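Local coordinates for protein N5-carboxyaminoimidazole ribonucleotide synthetase (Bacillus anthracis, PDB 3QFF) that probably catalyses the ATP-dependent carboxylation of 5-aminoimidazole ribonucleotide with bicarbonate, giving N5-carboxyaminoimidazole ribonucleotide in purine biosynthesis, at residues Ala128-Thr140 / Ala176-Lys189. Residues are numbered along the deposited sequence; the frame is centred on the assembly and turned at random.
Sequences ATYRLVQNQEQLT and ARKLANAAECILEK. With ADP (adenosine-5'-diphosphate), chain C.
Gln136 and Arg177 clasp each other where helix 136-146 meets helix 173-182. Gln136 OE1 takes a hydrogen bond from Arg177 NH2 (2.8 Å) in both the carbonyl and the guanidinium plane, while Gln136 NE2 gives one to the backbone Arg177 O (2.9 Å). Both ends of the amide are thus gripped, which fixes its flip, and the bend of the glutamine at chi2 (-64°) turns it back across the arginine, with amide and guanidinium planes 60° apart. Arg177 NH1 donates a hydrogen bond to Thr140 OG1 (2.9 Å), also near the guanidinium plane. Next to these polar bonds, Leu139 CD2 lies over the turn of Ala176 and Arg177 and meets Ala180 CB at 3.9 Å; Val133 CG1 touches the same methyl. Leu187, on the same sheet face as Val133, packs through CB against Val133 CG2 and extends toward helix 136-146. Strands 130-133 and 185-189 run antiparallel in the four-stranded sheet of the ATP-grasp domain, the former at its edge, with Arg131–Leu187 and Val133–Cys185 as hydrogen-bonded pairs. On the other face, covered by helix 113-122, Ile186 CD1 approaches the Tyr130 ring obliquely, 3.5 Å from Tyr130 CD2. Tyr130 OH is hydrogen-bonded to Glu121 and Asn118. Gln134 and Glu184 extend side by side, their flat ends nearly coplanar (24°), and Gln134 NE2 donates to Glu184 OE1 at 2.8 Å; Thr155 holds Glu184 OE2. The C-terminal end of strand 185-189 forms part of the adenine pocket: ADP N6 donates to Lys189 O (2.8 Å) and Glu188 OE2, while Lys153 and Lys117 form salt bridges with Glu188 OE1.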
loop_
_atom_site.group_PDB
_atom_site.type_symbol
_atom_site.label_atom_id
_atom_site.label_comp_id
_atom_site.label_asym_id
_atom_site.label_seq_id
_atom_site.Cartn_x
_atom_site.Cartn_y
_atom_site.Cartn_z
ATOM N N ALA A 128 -9.130 -10.871 -33.946
ATOM C CA ALA A 128 -9.022 -10.427 -35.339
ATOM C C ALA A 128 -8.546 -11.603 -36.178
ATOM O O ALA A 128 -7.752 -12.436 -35.714
ATOM C CB ALA A 128 -8.049 -9.289 -35.460
ATOM N N THR A 129 -9.032 -11.667 -37.409
ATOM C CA THR A 129 -8.685 -12.755 -38.298
ATOM C C THR A 129 -7.184 -12.659 -38.605
ATOM O O THR A 129 -6.623 -11.563 -38.716
ATOM C CB THR A 129 -9.611 -12.772 -39.532
ATOM O OG1 THR A 129 -9.860 -11.435 -39.949
ATOM C CG2 THR A 129 -10.965 -13.358 -39.169
ATOM N N TYR A 130 -6.517 -13.805 -38.635
ATOM C CA TYR A 130 -5.058 -13.823 -38.639
ATOM C C TYR A 130 -4.532 -15.025 -39.410
ATOM O O TYR A 130 -5.235 -16.030 -39.559
ATOM C CB TYR A 130 -4.521 -13.833 -37.196
ATOM C CG TYR A 130 -4.895 -15.088 -36.414
ATOM C CD1 TYR A 130 -6.167 -15.243 -35.868
ATOM C CD2 TYR A 130 -3.975 -16.132 -36.240
ATOM C CE1 TYR A 130 -6.521 -16.400 -35.159
ATOM C CE2 TYR A 130 -4.323 -17.289 -35.536
ATOM C CZ TYR A 130 -5.593 -17.415 -35.003
ATOM O OH TYR A 130 -5.941 -18.563 -34.316
ATOM N N ARG A 131 -3.294 -14.899 -39.898
ATOM C CA ARG A 131 -2.589 -15.979 -40.594
ATOM C C ARG A 131 -1.142 -16.066 -40.139
ATOM O O ARG A 131 -0.450 -15.044 -40.010
ATOM C CB ARG A 131 -2.589 -15.763 -42.116
ATOM C CG ARG A 131 -3.948 -15.745 -42.788
ATOM C CD ARG A 131 -4.654 -17.093 -42.758
ATOM N NE ARG A 131 -5.913 -17.028 -43.499
ATOM C CZ ARG A 131 -7.108 -16.781 -42.968
ATOM N NH1 ARG A 131 -7.249 -16.580 -41.659
ATOM N NH2 ARG A 131 -8.170 -16.743 -43.760
ATOM N N LEU A 132 -0.675 -17.294 -39.926
ATOM C CA LEU A 132 0.733 -17.527 -39.612
ATOM C C LEU A 132 1.583 -17.237 -40.849
ATOM O O LEU A 132 1.218 -17.641 -41.955
ATOM C CB LEU A 132 0.943 -18.977 -39.164
ATOM C CG LEU A 132 2.352 -19.372 -38.746
ATOM C CD1 LEU A 132 2.737 -18.675 -37.431
ATOM C CD2 LEU A 132 2.479 -20.908 -38.652
ATOM N N VAL A 133 2.702 -16.534 -40.657
ATOM C CA VAL A 133 3.625 -16.231 -41.752
ATOM C C VAL A 133 5.037 -16.705 -41.398
ATOM O O VAL A 133 5.717 -16.128 -40.530
ATOM C CB VAL A 133 3.613 -14.720 -42.140
ATOM C CG1 VAL A 133 4.714 -14.393 -43.167
ATOM C CG2 VAL A 133 2.243 -14.326 -42.687
ATOM N N GLN A 134 5.452 -17.780 -42.056
ATOM C CA GLN A 134 6.763 -18.377 -41.808
ATOM C C GLN A 134 7.720 -18.169 -42.996
ATOM O O GLN A 134 8.923 -18.373 -42.873
ATOM C CB GLN A 134 6.620 -19.871 -41.462
ATOM C CG GLN A 134 5.950 -20.130 -40.110
ATOM C CD GLN A 134 5.914 -21.615 -39.715
ATOM O OE1 GLN A 134 5.585 -22.477 -40.527
ATOM N NE2 GLN A 134 6.241 -21.904 -38.451
ATOM N N ASN A 135 7.176 -17.786 -44.142
ATOM C CA ASN A 135 7.995 -17.430 -45.305
ATOM C C ASN A 135 7.305 -16.421 -46.207
ATOM O O ASN A 135 6.171 -16.010 -45.935
ATOM C CB ASN A 135 8.422 -18.670 -46.101
ATOM C CG ASN A 135 7.255 -19.502 -46.576
ATOM O OD1 ASN A 135 6.160 -18.993 -46.838
ATOM N ND2 ASN A 135 7.494 -20.801 -46.729
ATOM N N GLN A 136 7.995 -16.038 -47.281
ATOM C CA GLN A 136 7.484 -15.052 -48.232
ATOM C C GLN A 136 6.221 -15.508 -48.938
ATOM O O GLN A 136 5.305 -14.711 -49.154
ATOM C CB GLN A 136 8.566 -14.676 -49.255
ATOM C CG GLN A 136 9.811 -14.062 -48.611
ATOM C CD GLN A 136 9.523 -12.733 -47.929
ATOM O OE1 GLN A 136 8.554 -12.049 -48.261
ATOM N NE2 GLN A 136 10.381 -12.352 -46.987
ATOM N N GLU A 137 6.168 -16.784 -49.300
ATOM C CA GLU A 137 4.977 -17.335 -49.949
ATOM C C GLU A 137 3.741 -17.197 -49.062
ATOM O O GLU A 137 2.672 -16.809 -49.540
ATOM C CB GLU A 137 5.200 -18.791 -50.362
ATOM C CG GLU A 137 3.980 -19.476 -51.009
ATOM C CD GLU A 137 3.370 -18.699 -52.183
ATOM O OE1 GLU A 137 4.131 -18.113 -52.991
ATOM O OE2 GLU A 137 2.115 -18.685 -52.304
ATOM N N GLN A 138 3.900 -17.501 -47.773
ATOM C CA GLN A 138 2.811 -17.388 -46.811
ATOM C C GLN A 138 2.388 -15.938 -46.587
ATOM O O GLN A 138 1.207 -15.671 -46.402
ATOM C CB GLN A 138 3.166 -18.073 -45.485
ATOM C CG GLN A 138 3.109 -19.596 -45.576
ATOM C CD GLN A 138 3.316 -20.305 -44.244
ATOM O OE1 GLN A 138 3.754 -19.707 -43.251
ATOM N NE2 GLN A 138 3.003 -21.600 -44.222
ATOM N N LEU A 139 3.353 -15.017 -46.610
ATOM C CA LEU A 139 3.047 -13.591 -46.507
ATOM C C LEU A 139 2.222 -13.145 -47.710
ATOM O O LEU A 139 1.203 -12.468 -47.547
ATOM C CB LEU A 139 4.308 -12.736 -46.367
ATOM C CG LEU A 139 4.101 -11.214 -46.278
ATOM C CD1 LEU A 139 3.089 -10.803 -45.183
ATOM C CD2 LEU A 139 5.435 -10.499 -46.070
ATOM N N THR A 140 2.647 -13.555 -48.907
ATOM C CA THR A 140 1.922 -13.226 -50.134
ATOM C C THR A 140 0.479 -13.717 -50.075
ATOM O O THR A 140 -0.454 -12.943 -50.342
ATOM C CB THR A 140 2.640 -13.761 -51.395
ATOM O OG1 THR A 140 3.964 -13.225 -51.443
ATOM C CG2 THR A 140 1.902 -13.342 -52.657
ATOM N N ALA A 176 7.468 -5.136 -45.065
ATOM C CA ALA A 176 6.893 -6.358 -44.484
ATOM C C ALA A 176 7.703 -7.612 -44.829
ATOM O O ALA A 176 7.979 -8.437 -43.949
ATOM C CB ALA A 176 5.444 -6.519 -44.923
ATOM N N ARG A 177 8.083 -7.749 -46.103
ATOM C CA ARG A 177 8.943 -8.852 -46.551
ATOM C C ARG A 177 10.238 -8.894 -45.757
ATOM O O ARG A 177 10.713 -9.972 -45.380
ATOM C CB ARG A 177 9.259 -8.744 -48.043
ATOM C CG ARG A 177 8.046 -8.834 -48.922
ATOM C CD ARG A 177 8.346 -9.488 -50.247
ATOM N NE ARG A 177 7.133 -9.614 -51.054
ATOM C CZ ARG A 177 6.252 -10.604 -50.951
ATOM N NH1 ARG A 177 5.183 -10.620 -51.735
ATOM N NH2 ARG A 177 6.430 -11.578 -50.061
ATOM N N LYS A 178 10.798 -7.712 -45.507
ATOM C CA LYS A 178 12.011 -7.561 -44.711
ATOM C C LYS A 178 11.802 -8.165 -43.323
ATOM O O LYS A 178 12.661 -8.880 -42.813
ATOM C CB LYS A 178 12.386 -6.076 -44.598
ATOM C CG LYS A 178 13.725 -5.796 -43.925
ATOM C CD LYS A 178 14.829 -5.537 -44.954
ATOM C CE LYS A 178 16.141 -5.192 -44.267
ATOM N NZ LYS A 178 17.096 -4.533 -45.209
ATOM N N LEU A 179 10.647 -7.877 -42.727
ATOM C CA LEU A 179 10.306 -8.399 -41.405
ATOM C C LEU A 179 10.085 -9.908 -41.430
ATOM O O LEU A 179 10.631 -10.623 -40.593
ATOM C CB LEU A 179 9.078 -7.676 -40.832
ATOM C CG LEU A 179 8.666 -8.011 -39.396
ATOM C CD1 LEU A 179 9.770 -7.646 -38.397
ATOM C CD2 LEU A 179 7.354 -7.309 -39.048
ATOM N N ALA A 180 9.292 -10.382 -42.389
ATOM C CA ALA A 180 9.054 -11.818 -42.556
ATOM C C ALA A 180 10.354 -12.585 -42.852
ATOM O O ALA A 180 10.428 -13.800 -42.666
ATOM C CB ALA A 180 8.021 -12.062 -43.641
ATOM N N ASN A 181 11.383 -11.861 -43.288
ATOM C CA ASN A 181 12.683 -12.461 -43.578
ATOM C C ASN A 181 13.525 -12.704 -42.326
ATOM O O ASN A 181 14.315 -13.650 -42.276
ATOM C CB ASN A 181 13.454 -11.595 -44.575
ATOM C CG ASN A 181 14.621 -12.319 -45.188
ATOM O OD1 ASN A 181 15.766 -12.112 -44.793
ATOM N ND2 ASN A 181 14.338 -13.196 -46.144
ATOM N N ALA A 182 13.354 -11.849 -41.320
ATOM C CA ALA A 182 14.123 -11.932 -40.074
ATOM C C ALA A 182 13.465 -12.788 -38.988
ATOM O O ALA A 182 14.155 -13.299 -38.098
ATOM C CB ALA A 182 14.398 -10.534 -39.531
ATOM N N ALA A 183 12.143 -12.927 -39.045
ATOM C CA ALA A 183 11.407 -13.614 -37.980
ATOM C C ALA A 183 10.099 -14.243 -38.433
ATOM O O ALA A 183 9.507 -13.838 -39.440
ATOM C CB ALA A 183 11.144 -12.654 -36.819
ATOM N N GLU A 184 9.668 -15.246 -37.677
ATOM C CA GLU A 184 8.334 -15.804 -37.798
ATOM C C GLU A 184 7.327 -14.753 -37.351
ATOM O O GLU A 184 7.496 -14.119 -36.299
ATOM C CB GLU A 184 8.190 -17.050 -36.929
ATOM C CG GLU A 184 6.801 -17.684 -37.007
ATOM C CD GLU A 184 6.610 -18.818 -36.018
ATOM O OE1 GLU A 184 6.610 -19.991 -36.458
ATOM O OE2 GLU A 184 6.458 -18.532 -34.804
ATOM N N CYS A 185 6.283 -14.597 -38.153
ATOM C CA CYS A 185 5.280 -13.566 -37.965
ATOM C C CYS A 185 3.837 -14.066 -38.014
ATOM O O CYS A 185 3.543 -15.226 -38.336
ATOM C CB CYS A 185 5.474 -12.474 -39.021
ATOM S SG CYS A 185 7.009 -11.540 -38.814
ATOM N N ILE A 186 2.940 -13.152 -37.674
ATOM C CA ILE A 186 1.529 -13.324 -37.864
ATOM C C ILE A 186 1.039 -12.071 -38.595
ATOM O O ILE A 186 1.510 -10.972 -38.320
ATOM C CB ILE A 186 0.816 -13.518 -36.482
ATOM C CG1 ILE A 186 -0.629 -13.951 -36.646
ATOM C CG2 ILE A 186 0.908 -12.260 -35.590
ATOM C CD1 ILE A 186 -1.343 -14.081 -35.294
ATOM N N LEU A 187 0.122 -12.243 -39.538
ATOM C CA LEU A 187 -0.565 -11.107 -40.134
ATOM C C LEU A 187 -2.006 -11.087 -39.650
ATOM O O LEU A 187 -2.703 -12.098 -39.737
ATOM C CB LEU A 187 -0.532 -11.165 -41.662
ATOM C CG LEU A 187 -1.057 -9.916 -42.401
ATOM C CD1 LEU A 187 0.043 -8.892 -42.538
ATOM C CD2 LEU A 187 -1.609 -10.269 -43.776
ATOM N N GLU A 188 -2.441 -9.931 -39.148
ATOM C CA GLU A 188 -3.800 -9.752 -38.634
ATOM C C GLU A 188 -4.576 -8.715 -39.435
ATOM O O GLU A 188 -4.009 -7.693 -39.836
ATOM C CB GLU A 188 -3.763 -9.267 -37.191
ATOM C CG GLU A 188 -3.071 -10.179 -36.197
ATOM C CD GLU A 188 -3.083 -9.593 -34.795
ATOM O OE1 GLU A 188 -2.316 -10.082 -33.942
ATOM O OE2 GLU A 188 -3.844 -8.626 -34.549
ATOM N N LYS A 189 -5.868 -8.965 -39.638
ATOM C CA LYS A 189 -6.773 -7.944 -40.169
ATOM C C LYS A 189 -6.785 -6.729 -39.261
ATOM O O LYS A 189 -6.797 -6.857 -38.037
ATOM C CB LYS A 189 -8.199 -8.475 -40.312
ATOM C CG LYS A 189 -8.650 -8.721 -41.736
ATOM C CD LYS A 189 -10.085 -9.225 -41.769
ATOM C CE LYS A 189 -10.397 -9.957 -43.072
ATOM N NZ LYS A 189 -11.277 -11.138 -42.841
HETATM P PB ADP C . 2.717 -5.019 -28.499
HETATM O O1B ADP C . 4.021 -4.424 -28.977
HETATM O O2B ADP C . 2.848 -6.466 -28.075
HETATM O O3B ADP C . 1.984 -4.139 -27.514
HETATM P PA ADP C . 0.185 -5.127 -29.943
HETATM O O1A ADP C . -0.448 -4.799 -28.606
HETATM O O2A ADP C . -0.210 -6.384 -30.684
HETATM O O3A ADP C . 1.804 -5.073 -29.841
HETATM O "O5'" ADP C . -0.132 -3.909 -30.943
HETATM C "C5'" ADP C . 0.407 -2.615 -30.684
HETATM C "C4'" ADP C . -0.601 -1.556 -31.106
HETATM O "O4'" ADP C . -0.896 -1.713 -32.495
HETATM C "C3'" ADP C . -1.920 -1.696 -30.361
HETATM O "O3'" ADP C . -1.970 -0.820 -29.232
HETATM C "C2'" ADP C . -2.971 -1.351 -31.397
HETATM O "O2'" ADP C . -3.322 0.032 -31.291
HETATM C "C1'" ADP C . -2.300 -1.585 -32.741
HETATM N N9 ADP C . -2.826 -2.831 -33.367
HETATM C C8 ADP C . -2.307 -4.069 -33.226
HETATM N N7 ADP C . -3.020 -4.986 -33.927
HETATM C C5 ADP C . -4.023 -4.335 -34.539
HETATM C C6 ADP C . -5.147 -4.707 -35.436
HETATM N N6 ADP C . -5.341 -5.991 -35.827
HETATM N N1 ADP C . -5.973 -3.712 -35.848
HETATM C C2 ADP C . -5.798 -2.431 -35.469
HETATM N N3 ADP C . -4.802 -2.029 -34.660
HETATM C C4 ADP C . -3.894 -2.915 -34.171
#